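Local coordinates for protein polyprenyl synthetase (Nonlabens dokdonensis, PDB 6KD7) that probably builds geranylgeranyl pyrophosphate by magnesium-dependent prenyl transfer, at residues Q145-V148 with D149-T152; D154-S157 with V158-L162; S6-T9 with T10-E14; V31-I34 with L35-G39. All blocks are in the same frame, centred on the assembly; numbering follows the deposited sequence.

Contact 1 of 4, residues Q145-V148 with D149-T152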
loop_
_atom_site.group_PDB
_atom_site.type_symbol
_atom_site.label_atom_id
_atom_site.label_comp_id
_atom_site.label_asym_id
_atom_site.label_seq_id
_atom_site.Cartn_x
_atom_site.Cartn_y
_atom_site.Cartn_z
ATOM N N GLN A 145 -25.354 13.943 -1.962
ATOM C CA GLN A 145 -25.602 12.505 -1.705
ATOM C C GLN A 145 -26.270 11.870 -2.911
ATOM O O GLN A 145 -25.921 10.744 -3.220
ATOM C CB GLN A 145 -26.464 12.252 -0.486
ATOM C CG GLN A 145 -26.600 10.770 -0.152
ATOM C CD GLN A 145 -25.273 10.100 0.103
ATOM O OE1 GLN A 145 -24.422 10.617 0.832
ATOM N NE2 GLN A 145 -25.077 8.978 -0.572
ATOM N N HIS A 146 -27.216 12.551 -3.554
ATOM C CA HIS A 146 -27.887 12.006 -4.751
ATOM C C HIS A 146 -26.819 11.752 -5.815
ATOM O O HIS A 146 -26.882 10.727 -6.489
ATOM C CB HIS A 146 -28.971 12.963 -5.280
ATOM C CG HIS A 146 -30.196 12.983 -4.431
ATOM N ND1 HIS A 146 -30.746 14.152 -3.914
ATOM C CD2 HIS A 146 -30.970 11.993 -3.989
ATOM C CE1 HIS A 146 -31.797 13.861 -3.185
ATOM N NE2 HIS A 146 -31.944 12.552 -3.218
ATOM N N ASP A 147 -25.914 12.695 -6.016
ATOM C CA ASP A 147 -24.895 12.570 -7.081
ATOM C C ASP A 147 -24.028 11.321 -6.773
ATOM O O ASP A 147 -23.702 10.570 -7.697
ATOM C CB ASP A 147 -24.053 13.827 -7.168
ATOM C CG ASP A 147 -23.349 14.004 -8.507
ATOM O OD1 ASP A 147 -23.803 13.488 -9.505
ATOM O OD2 ASP A 147 -22.388 14.686 -8.525
ATOM N N VAL A 148 -23.703 11.088 -5.511
ATOM C CA VAL A 148 -22.928 9.893 -5.064
ATOM C C VAL A 148 -23.776 8.653 -5.355
ATOM O O VAL A 148 -23.227 7.729 -5.925
ATOM C CB VAL A 148 -22.531 9.971 -3.575
ATOM C CG1 VAL A 148 -21.989 8.641 -3.044
ATOM C CG2 VAL A 148 -21.513 11.060 -3.382
ATOM N N ASP A 149 -25.052 8.660 -4.968
ATOM C CA ASP A 149 -25.944 7.498 -5.180
ATOM C C ASP A 149 -26.004 7.168 -6.685
ATOM O O ASP A 149 -26.077 5.976 -7.031
ATOM C CB ASP A 149 -27.325 7.734 -4.585
ATOM C CG ASP A 149 -27.345 7.875 -3.069
ATOM O OD1 ASP A 149 -26.347 7.497 -2.403
ATOM O OD2 ASP A 149 -28.330 8.428 -2.569
ATOM N N PHE A 150 -25.984 8.160 -7.572
ATOM C CA PHE A 150 -26.120 7.900 -9.022
ATOM C C PHE A 150 -24.909 7.110 -9.551
ATOM O O PHE A 150 -25.041 6.426 -10.575
ATOM C CB PHE A 150 -26.236 9.201 -9.823
ATOM C CG PHE A 150 -27.502 10.000 -9.657
ATOM C CD1 PHE A 150 -28.616 9.488 -9.011
ATOM C CD2 PHE A 150 -27.565 11.287 -10.161
ATOM C CE1 PHE A 150 -29.766 10.241 -8.861
ATOM C CE2 PHE A 150 -28.730 12.037 -10.034
ATOM C CZ PHE A 150 -29.823 11.513 -9.378
ATOM N N GLU A 151 -23.788 7.176 -8.847
ATOM C CA GLU A 151 -22.561 6.480 -9.299
ATOM C C GLU A 151 -22.809 4.974 -9.396
ATOM O O GLU A 151 -22.158 4.350 -10.209
ATOM C CB GLU A 151 -21.394 6.731 -8.350
ATOM C CG GLU A 151 -20.903 8.157 -8.350
ATOM C CD GLU A 151 -19.827 8.421 -7.316
ATOM O OE1 GLU A 151 -19.369 7.469 -6.700
ATOM O OE2 GLU A 151 -19.463 9.582 -7.139
ATOM N N THR A 152 -23.642 4.409 -8.529
ATOM C CA THR A 152 -23.842 2.939 -8.524
ATOM C C THR A 152 -25.223 2.577 -9.057
ATOM O O THR A 152 -25.675 1.478 -8.791
ATOM C CB THR A 152 -23.571 2.363 -7.135
ATOM O OG1 THR A 152 -24.481 3.020 -6.264
ATOM C CG2 THR A 152 -22.148 2.593 -6.682
HETATM O O HOH W 1 -23.095 5.111 -4.967
#

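Contact 2 of 4, residues D154-S157 with V158-L162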
loop_
_atom_site.group_PDB
_atom_site.type_symbol
_atom_site.label_atom_id
_atom_site.label_comp_id
_atom_site.label_asym_id
_atom_site.label_seq_id
_atom_site.Cartn_x
_atom_site.Cartn_y
_atom_site.Cartn_z
ATOM N N ASP A 154 -27.670 2.102 -12.470
ATOM C CA ASP A 154 -27.592 2.009 -13.948
ATOM C C ASP A 154 -28.883 2.599 -14.511
ATOM O O ASP A 154 -29.012 2.678 -15.729
ATOM C CB ASP A 154 -27.418 0.557 -14.394
ATOM C CG ASP A 154 -26.572 -0.273 -13.444
ATOM O OD1 ASP A 154 -25.358 -0.010 -13.361
ATOM O OD2 ASP A 154 -27.138 -1.170 -12.793
ATOM N N ASP A 155 -29.755 3.077 -13.628
ATOM C CA ASP A 155 -31.109 3.505 -14.046
ATOM C C ASP A 155 -31.441 4.929 -13.577
ATOM O O ASP A 155 -32.419 5.071 -12.850
ATOM C CB ASP A 155 -32.093 2.519 -13.398
ATOM C CG ASP A 155 -31.787 2.158 -11.942
ATOM O OD1 ASP A 155 -30.673 1.669 -11.650
ATOM O OD2 ASP A 155 -32.682 2.326 -11.106
ATOM N N VAL A 156 -30.769 5.960 -14.085
ATOM C CA VAL A 156 -31.077 7.341 -13.604
ATOM C C VAL A 156 -31.934 8.090 -14.632
ATOM O O VAL A 156 -31.521 8.180 -15.772
ATOM C CB VAL A 156 -29.789 8.122 -13.295
ATOM C CG1 VAL A 156 -30.086 9.582 -13.017
ATOM C CG2 VAL A 156 -29.013 7.509 -12.147
ATOM N N SER A 157 -33.086 8.611 -14.210
ATOM C CA SER A 157 -33.995 9.370 -15.106
ATOM C C SER A 157 -33.577 10.838 -15.205
ATOM O O SER A 157 -32.915 11.326 -14.301
ATOM C CB SER A 157 -35.422 9.254 -14.685
ATOM O OG SER A 157 -35.664 10.020 -13.526
ATOM N N VAL A 158 -33.977 11.492 -16.289
ATOM C CA VAL A 158 -33.674 12.927 -16.529
ATOM C C VAL A 158 -34.284 13.738 -15.391
ATOM O O VAL A 158 -33.649 14.609 -14.816
ATOM C CB VAL A 158 -34.165 13.329 -17.926
ATOM C CG1 VAL A 158 -34.054 14.819 -18.159
ATOM C CG2 VAL A 158 -33.372 12.574 -18.974
ATOM N N PRO A 159 -35.527 13.455 -14.988
ATOM C CA PRO A 159 -36.115 14.148 -13.845
ATOM C C PRO A 159 -35.268 14.004 -12.584
ATOM O O PRO A 159 -35.099 14.982 -11.869
ATOM C CB PRO A 159 -37.509 13.530 -13.685
ATOM C CG PRO A 159 -37.839 13.040 -15.091
ATOM C CD PRO A 159 -36.507 12.637 -15.716
ATOM N N GLU A 160 -34.756 12.814 -12.314
ATOM C CA GLU A 160 -33.925 12.602 -11.097
ATOM C C GLU A 160 -32.619 13.387 -11.236
ATOM O O GLU A 160 -32.236 14.013 -10.289
ATOM C CB GLU A 160 -33.592 11.131 -10.908
ATOM C CG GLU A 160 -34.759 10.285 -10.433
ATOM C CD GLU A 160 -34.356 8.815 -10.427
ATOM O OE1 GLU A 160 -33.875 8.321 -11.456
ATOM O OE2 GLU A 160 -34.392 8.229 -9.358
ATOM N N TYR A 161 -31.989 13.366 -12.403
ATOM C CA TYR A 161 -30.778 14.169 -12.681
ATOM C C TYR A 161 -31.091 15.673 -12.468
ATOM O O TYR A 161 -30.267 16.364 -11.840
ATOM C CB TYR A 161 -30.222 13.902 -14.087
ATOM C CG TYR A 161 -28.924 14.631 -14.327
ATOM C CD1 TYR A 161 -27.737 14.173 -13.746
ATOM C CD2 TYR A 161 -28.902 15.853 -15.004
ATOM C CE1 TYR A 161 -26.545 14.875 -13.902
ATOM C CE2 TYR A 161 -27.723 16.582 -15.136
ATOM C CZ TYR A 161 -26.541 16.085 -14.594
ATOM O OH TYR A 161 -25.404 16.819 -14.721
ATOM N N LEU A 162 -32.227 16.190 -12.970
ATOM C CA LEU A 162 -32.500 17.661 -12.881
ATOM C C LEU A 162 -32.746 18.043 -11.422
ATOM O O LEU A 162 -32.249 19.078 -10.979
ATOM C CB LEU A 162 -33.685 18.032 -13.770
ATOM C CG LEU A 162 -33.389 17.887 -15.268
ATOM C CD1 LEU A 162 -34.670 18.042 -16.093
ATOM C CD2 LEU A 162 -32.313 18.866 -15.700
#

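Contact 3 of 4, residues S6-T9 with T10-E14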
loop_
_atom_site.group_PDB
_atom_site.type_symbol
_atom_site.label_atom_id
_atom_site.label_comp_id
_atom_site.label_asym_id
_atom_site.label_seq_id
_atom_site.Cartn_x
_atom_site.Cartn_y
_atom_site.Cartn_z
ATOM N N SER A 6 -17.289 46.817 -10.789
ATOM C CA SER A 6 -17.364 47.739 -9.634
ATOM C C SER A 6 -17.759 46.942 -8.366
ATOM O O SER A 6 -17.094 47.108 -7.310
ATOM C CB SER A 6 -18.342 48.850 -9.954
ATOM O OG SER A 6 -18.786 49.475 -8.766
ATOM N N LEU A 7 -18.827 46.133 -8.442
ATOM C CA LEU A 7 -19.272 45.257 -7.314
ATOM C C LEU A 7 -18.136 44.299 -6.915
ATOM O O LEU A 7 -17.835 44.226 -5.699
ATOM C CB LEU A 7 -20.547 44.512 -7.715
ATOM C CG LEU A 7 -21.797 45.387 -7.787
ATOM C CD1 LEU A 7 -22.974 44.590 -8.280
ATOM C CD2 LEU A 7 -22.097 46.050 -6.442
ATOM N N ARG A 8 -17.480 43.676 -7.884
ATOM C CA ARG A 8 -16.401 42.717 -7.566
ATOM C C ARG A 8 -15.284 43.442 -6.814
ATOM O O ARG A 8 -14.773 42.884 -5.853
ATOM C CB ARG A 8 -15.896 42.046 -8.844
ATOM C CG ARG A 8 -15.049 40.806 -8.600
ATOM C CD ARG A 8 -14.616 40.078 -9.856
ATOM N NE ARG A 8 -15.719 39.424 -10.537
ATOM C CZ ARG A 8 -16.333 39.897 -11.613
ATOM N NH1 ARG A 8 -17.325 39.221 -12.157
ATOM N NH2 ARG A 8 -15.948 41.038 -12.150
ATOM N N THR A 9 -14.993 44.681 -7.198
ATOM C CA THR A 9 -13.849 45.410 -6.612
ATOM C C THR A 9 -14.182 45.713 -5.149
ATOM O O THR A 9 -13.311 45.490 -4.278
ATOM C CB THR A 9 -13.486 46.631 -7.483
ATOM O OG1 THR A 9 -13.036 46.168 -8.760
ATOM C CG2 THR A 9 -12.402 47.490 -6.874
ATOM N N THR A 10 -15.374 46.250 -4.890
ATOM C CA THR A 10 -15.877 46.543 -3.523
ATOM C C THR A 10 -15.906 45.221 -2.729
ATOM O O THR A 10 -15.447 45.199 -1.581
ATOM C CB THR A 10 -17.306 47.093 -3.545
ATOM O OG1 THR A 10 -17.443 48.033 -4.611
ATOM C CG2 THR A 10 -17.729 47.683 -2.214
ATOM N N PHE A 11 -16.431 44.158 -3.341
ATOM C CA PHE A 11 -16.579 42.838 -2.679
ATOM C C PHE A 11 -15.221 42.345 -2.185
ATOM O O PHE A 11 -15.161 42.013 -0.981
ATOM C CB PHE A 11 -17.224 41.807 -3.580
ATOM C CG PHE A 11 -17.286 40.459 -2.923
ATOM C CD1 PHE A 11 -18.244 40.190 -1.961
ATOM C CD2 PHE A 11 -16.379 39.471 -3.262
ATOM C CE1 PHE A 11 -18.281 38.952 -1.341
ATOM C CE2 PHE A 11 -16.424 38.237 -2.637
ATOM C CZ PHE A 11 -17.368 37.979 -1.677
ATOM N N LEU A 12 -14.161 42.430 -2.997
ATOM C CA LEU A 12 -12.829 41.866 -2.637
ATOM C C LEU A 12 -12.187 42.726 -1.567
ATOM O O LEU A 12 -11.517 42.163 -0.684
ATOM C CB LEU A 12 -11.956 41.706 -3.880
ATOM C CG LEU A 12 -12.479 40.660 -4.878
ATOM C CD1 LEU A 12 -11.578 40.574 -6.112
ATOM C CD2 LEU A 12 -12.636 39.269 -4.239
ATOM N N GLU A 13 -12.489 44.015 -1.548
ATOM C CA GLU A 13 -12.023 44.904 -0.454
ATOM C C GLU A 13 -12.703 44.492 0.859
ATOM O O GLU A 13 -12.007 44.381 1.878
ATOM C CB GLU A 13 -12.330 46.368 -0.776
ATOM C CG GLU A 13 -11.287 47.014 -1.680
ATOM C CD GLU A 13 -11.810 48.188 -2.497
ATOM O OE1 GLU A 13 -12.887 48.713 -2.154
ATOM O OE2 GLU A 13 -11.159 48.552 -3.497
ATOM N N GLU A 14 -14.022 44.333 0.833
ATOM C CA GLU A 14 -14.836 44.050 2.040
ATOM C C GLU A 14 -14.524 42.622 2.555
ATOM O O GLU A 14 -14.361 42.469 3.786
ATOM C CB GLU A 14 -16.289 44.347 1.681
ATOM C CG GLU A 14 -16.550 45.839 1.515
ATOM C CD GLU A 14 -16.112 46.651 2.725
ATOM O OE1 GLU A 14 -15.271 47.509 2.546
ATOM O OE2 GLU A 14 -16.562 46.363 3.857
HETATM O O HOH W 2 -20.005 49.256 -5.757
#

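Contact 4 of 4, residues V31-I34 with L35-G39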
loop_
_atom_site.group_PDB
_atom_site.type_symbol
_atom_site.label_atom_id
_atom_site.label_comp_id
_atom_site.label_asym_id
_atom_site.label_seq_id
_atom_site.Cartn_x
_atom_site.Cartn_y
_atom_site.Cartn_z
ATOM N N VAL A 31 -8.258 29.071 5.125
ATOM C CA VAL A 31 -9.450 29.878 4.755
ATOM C C VAL A 31 -8.976 31.002 3.823
ATOM O O VAL A 31 -9.598 31.218 2.775
ATOM C CB VAL A 31 -10.145 30.461 5.987
ATOM C CG1 VAL A 31 -11.301 31.372 5.570
ATOM C CG2 VAL A 31 -10.598 29.368 6.947
ATOM N N HIS A 32 -7.933 31.718 4.204
ATOM C CA HIS A 32 -7.372 32.818 3.361
ATOM C C HIS A 32 -6.917 32.262 1.992
ATOM O O HIS A 32 -7.205 32.876 0.940
ATOM C CB HIS A 32 -6.271 33.545 4.122
ATOM C CG HIS A 32 -6.800 34.188 5.362
ATOM N ND1 HIS A 32 -6.410 33.783 6.644
ATOM C CD2 HIS A 32 -7.757 35.113 5.543
ATOM C CE1 HIS A 32 -7.074 34.485 7.532
ATOM N NE2 HIS A 32 -7.902 35.286 6.890
ATOM N N TYR A 33 -6.294 31.080 2.006
ATOM C CA TYR A 33 -5.817 30.413 0.788
ATOM C C TYR A 33 -6.992 30.154 -0.143
ATOM O O TYR A 33 -6.935 30.544 -1.306
ATOM C CB TYR A 33 -5.071 29.137 1.144
ATOM C CG TYR A 33 -4.576 28.341 -0.037
ATOM C CD1 TYR A 33 -3.348 28.614 -0.618
ATOM C CD2 TYR A 33 -5.307 27.282 -0.532
ATOM C CE1 TYR A 33 -2.861 27.857 -1.670
ATOM C CE2 TYR A 33 -4.826 26.501 -1.565
ATOM C CZ TYR A 33 -3.587 26.780 -2.141
ATOM O OH TYR A 33 -3.144 25.998 -3.177
ATOM N N ILE A 34 -8.048 29.485 0.315
ATOM C CA ILE A 34 -9.111 29.094 -0.645
ATOM C C ILE A 34 -9.863 30.342 -1.120
ATOM O O ILE A 34 -10.341 30.338 -2.283
ATOM C CB ILE A 34 -10.044 28.003 -0.095
ATOM C CG1 ILE A 34 -10.867 27.421 -1.248
ATOM C CG2 ILE A 34 -10.899 28.526 1.057
ATOM C CD1 ILE A 34 -11.317 26.046 -0.994
ATOM N N LEU A 35 -9.981 31.380 -0.290
ATOM C CA LEU A 35 -10.710 32.620 -0.694
ATOM C C LEU A 35 -9.870 33.449 -1.658
ATOM O O LEU A 35 -10.436 34.326 -2.248
ATOM C CB LEU A 35 -11.076 33.437 0.541
ATOM C CG LEU A 35 -12.120 32.772 1.437
ATOM C CD1 LEU A 35 -12.312 33.584 2.698
ATOM C CD2 LEU A 35 -13.434 32.580 0.679
ATOM N N ASP A 36 -8.588 33.137 -1.821
ATOM C CA ASP A 36 -7.670 33.886 -2.692
ATOM C C ASP A 36 -7.414 33.145 -4.004
ATOM O O ASP A 36 -6.426 33.459 -4.621
ATOM C CB ASP A 36 -6.358 34.117 -1.951
ATOM C CG ASP A 36 -5.491 35.181 -2.599
ATOM O OD1 ASP A 36 -6.033 36.043 -3.294
ATOM O OD2 ASP A 36 -4.283 35.118 -2.408
ATOM N N LEU A 37 -8.259 32.230 -4.441
ATOM C CA LEU A 37 -7.992 31.494 -5.698
ATOM C C LEU A 37 -8.647 32.221 -6.870
ATOM O O LEU A 37 -8.527 31.734 -7.992
ATOM C CB LEU A 37 -8.494 30.060 -5.604
ATOM C CG LEU A 37 -7.821 29.193 -4.529
ATOM C CD1 LEU A 37 -8.280 27.749 -4.634
ATOM C CD2 LEU A 37 -6.309 29.250 -4.592
ATOM N N GLY A 38 -9.343 33.332 -6.625
ATOM C CA GLY A 38 -9.848 34.184 -7.719
ATOM C C GLY A 38 -11.060 33.646 -8.464
ATOM O O GLY A 38 -11.830 32.845 -7.919
ATOM N N GLY A 39 -11.274 34.175 -9.666
ATOM C CA GLY A 39 -12.474 33.935 -10.491
ATOM C C GLY A 39 -13.567 35.006 -10.357
ATOM O O GLY A 39 -13.320 36.117 -9.827
HETATM O O HOH W 3 -11.596 31.943 -4.244
#

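Contact 1 of 4, residues Q145-V148 with D149-T152
Q145 and D149 meet one helical turn apart, and the side-chain amide of Q145 donates to the carboxylate through NE2–OD1 at 2.7 Å. The glutamine chain leaves its backbone with CG opposite the peptide N (chi1 -174°) and then bends at chi2, which brings its amide over toward D149. D149 OD1 lies almost in the plane of the Q145 amide, but NE2 comes to it from above the carboxylate plane, the two planes being 46° apart. Beneath this pair the backbone is closely wound, with D149 N bonded to Q145 O and F150 N to H146 O, both at 2.9 Å. F150 fills the tight side: H146 O lies 3.2 Å above one face of its ring, offset toward the rim. A flat, apolar side chain suits a place between a helical turn and the next helix.

On the solvent side, with V148, E151 and T152 exposed, the helical pattern gives way. E151 N reaches back three residues, to V148 O at 3.0 Å. The same oxygen takes a hydrogen from a water that also binds T152 OG1.

The D147 side chain lies about 5 Å from a bound magnesium ion and forms a salt bridge with K168 of helix 158-183, where H146, D147 and F150 all pack on M164. Q145 packs on G26, and H146 and D149 on P24, of the second subunit.

Contact 2 of 4, residues D154-S157 with V158-L162
S157 and E160 form a capping box at the start of helix 158-183, each side chain serving the backbone of the other. Of the hydrogen bonds, S157 N to E160 OE1 is almost linear, 2.9 Å long with an angle of 178° at the hydrogen, received on the anti lone pair of the carboxylate. In return S157 OG, set between its own backbone N and carbonyl carbon (chi1 74°), accepts from E160 N at 3.2 Å, capping an amide of the first turn. Serine, small and polar, suits the N-cap, and glutamate is long enough to reach back from the third residue beyond it. The first helical backbone bond follows, Y161 N to S157 O at 2.9 Å.

A salt bridge joins E160 OE2 to R153.

Apolar contact is slight: V156 CG1 stands 4.5 Å from Y161 CB. The ring of P159, which has no amide hydrogen to offer and so fits this first turn, packs against the cap, CD 3.5 Å from S157 OG.

V156 and E160 pack on F150 of helix 123-150. V158, Y161 and L162 lean on Y236 of helix 236-241, while the Y161 hydroxyl bonds to D210 of helix 188-215.

Contact 3 of 4, residues S6-T9 with T10-E14
The carbonyl of S6 is gripped twice by T10. T10 N donates to S6 O at 3.1 Å in the regular helical way, and T10 OG1 donates to the same oxygen at 2.9 Å, from the opposite face of the carbonyl plane. Threonine can do this because its hydroxyl lies beside its own backbone N (chi1 -42°) and so folds back toward the preceding turn. A water then donates to T10 OG1 at 3.1 Å and also binds S6 OG, linking the two hydroxyls outside the helix.

L7 follows as a buried residue, its carbonyl taking F11 N at 2.7 Å, nearly head-on. The F11 ring swings away from this turn, an apolar group suited to a buried face.

R8 O accepts from L12 N at 3.0 Å, and the aliphatic part of the arginine, at CG, passes 4.3 Å from L12 CD1. The guanidinium end is used elsewhere, with NE bonded to K40 O.

T9 O accepts from E13 N at 3.2 Å. The CG2 methyl of T9 runs alongside the glutamate, 3.8 Å from E13 OE2, while T9 OG1 bonds back to K5 O. The polar T9 and E13 fit a surface that faces water.

Helix 4-18 sits against two others, L7 and F11 bringing buried apolar side chains. L7, R8 and F11 touch M49, L45 and P44 of helix 42-54; on helix 58-82, T10 and E14 touch M62, and F11 touches I66 and E69.

Contact 4 of 4, residues V31-I34 with L35-G39
This is a local contact at the C-terminal end of helix 25-35, where V31, Y33 and I34 meet L35 and L37 as the chain passes into the loop before helix 42-54. The last regular turn is marked by L35 N bonding to V31 O at 3.1 Å. D36 N then bonds to Y33 O, three residues back and also at 3.1 Å, from 64° out of the carbonyl plane, a tightening common where helices finish. A water donates to I34 O at 2.8 Å and accepts weakly from L37 N, so it bridges two backbone groups of the final turn.

Apolar pairs accompany this winding. V31 and L35 point the same way side by side, with CG1 and CD1 3.8 Å apart. L37 splits its two methyls: CD2 lies over one face of the Y33 ring, 4.3 Å from CE2, and CD1 is 4.3 Å from I34 CG1. Its CG stands opposite its own carbonyl carbon (chi1 -63°), which turns the branch back toward the helix. A forked side chain suits a place between an aromatic ring and an aliphatic side chain.

The Y33 hydroxyl bonds to E92 O, and its ring meets W98 edge-to-face. G38 and G39 both have positive phi, which glycine accepts readily; at G39 a beta carbon would crowd the carbonyl of G38. The chemistry therefore implies a firmly packed helix end followed by an extended glycine link toward helix 42-54, whose R43 belongs to the pyrophosphate pocket.

How the contacts relate
Along the chain the order is contact 3, contact 4, contact 1, contact 2, all within one largely helical fold. They form two groups. Contacts 3 and 4, on helices 4-18 and 25-35, have centres 14 Å apart and meet where R8 NE comes 4.1 Å from G39 O. Contacts 1 and 2 are 11 Å apart by centres, join the end of helix 123-150 to the start of helix 158-183 and touch through F150. Between the groups the centres stand about 28 to 39 Å apart without touching. The second group lies near a magnesium ion, and contact 4 comes closer to the pyrophosphate, so helix ends from both groups flank the ligand region.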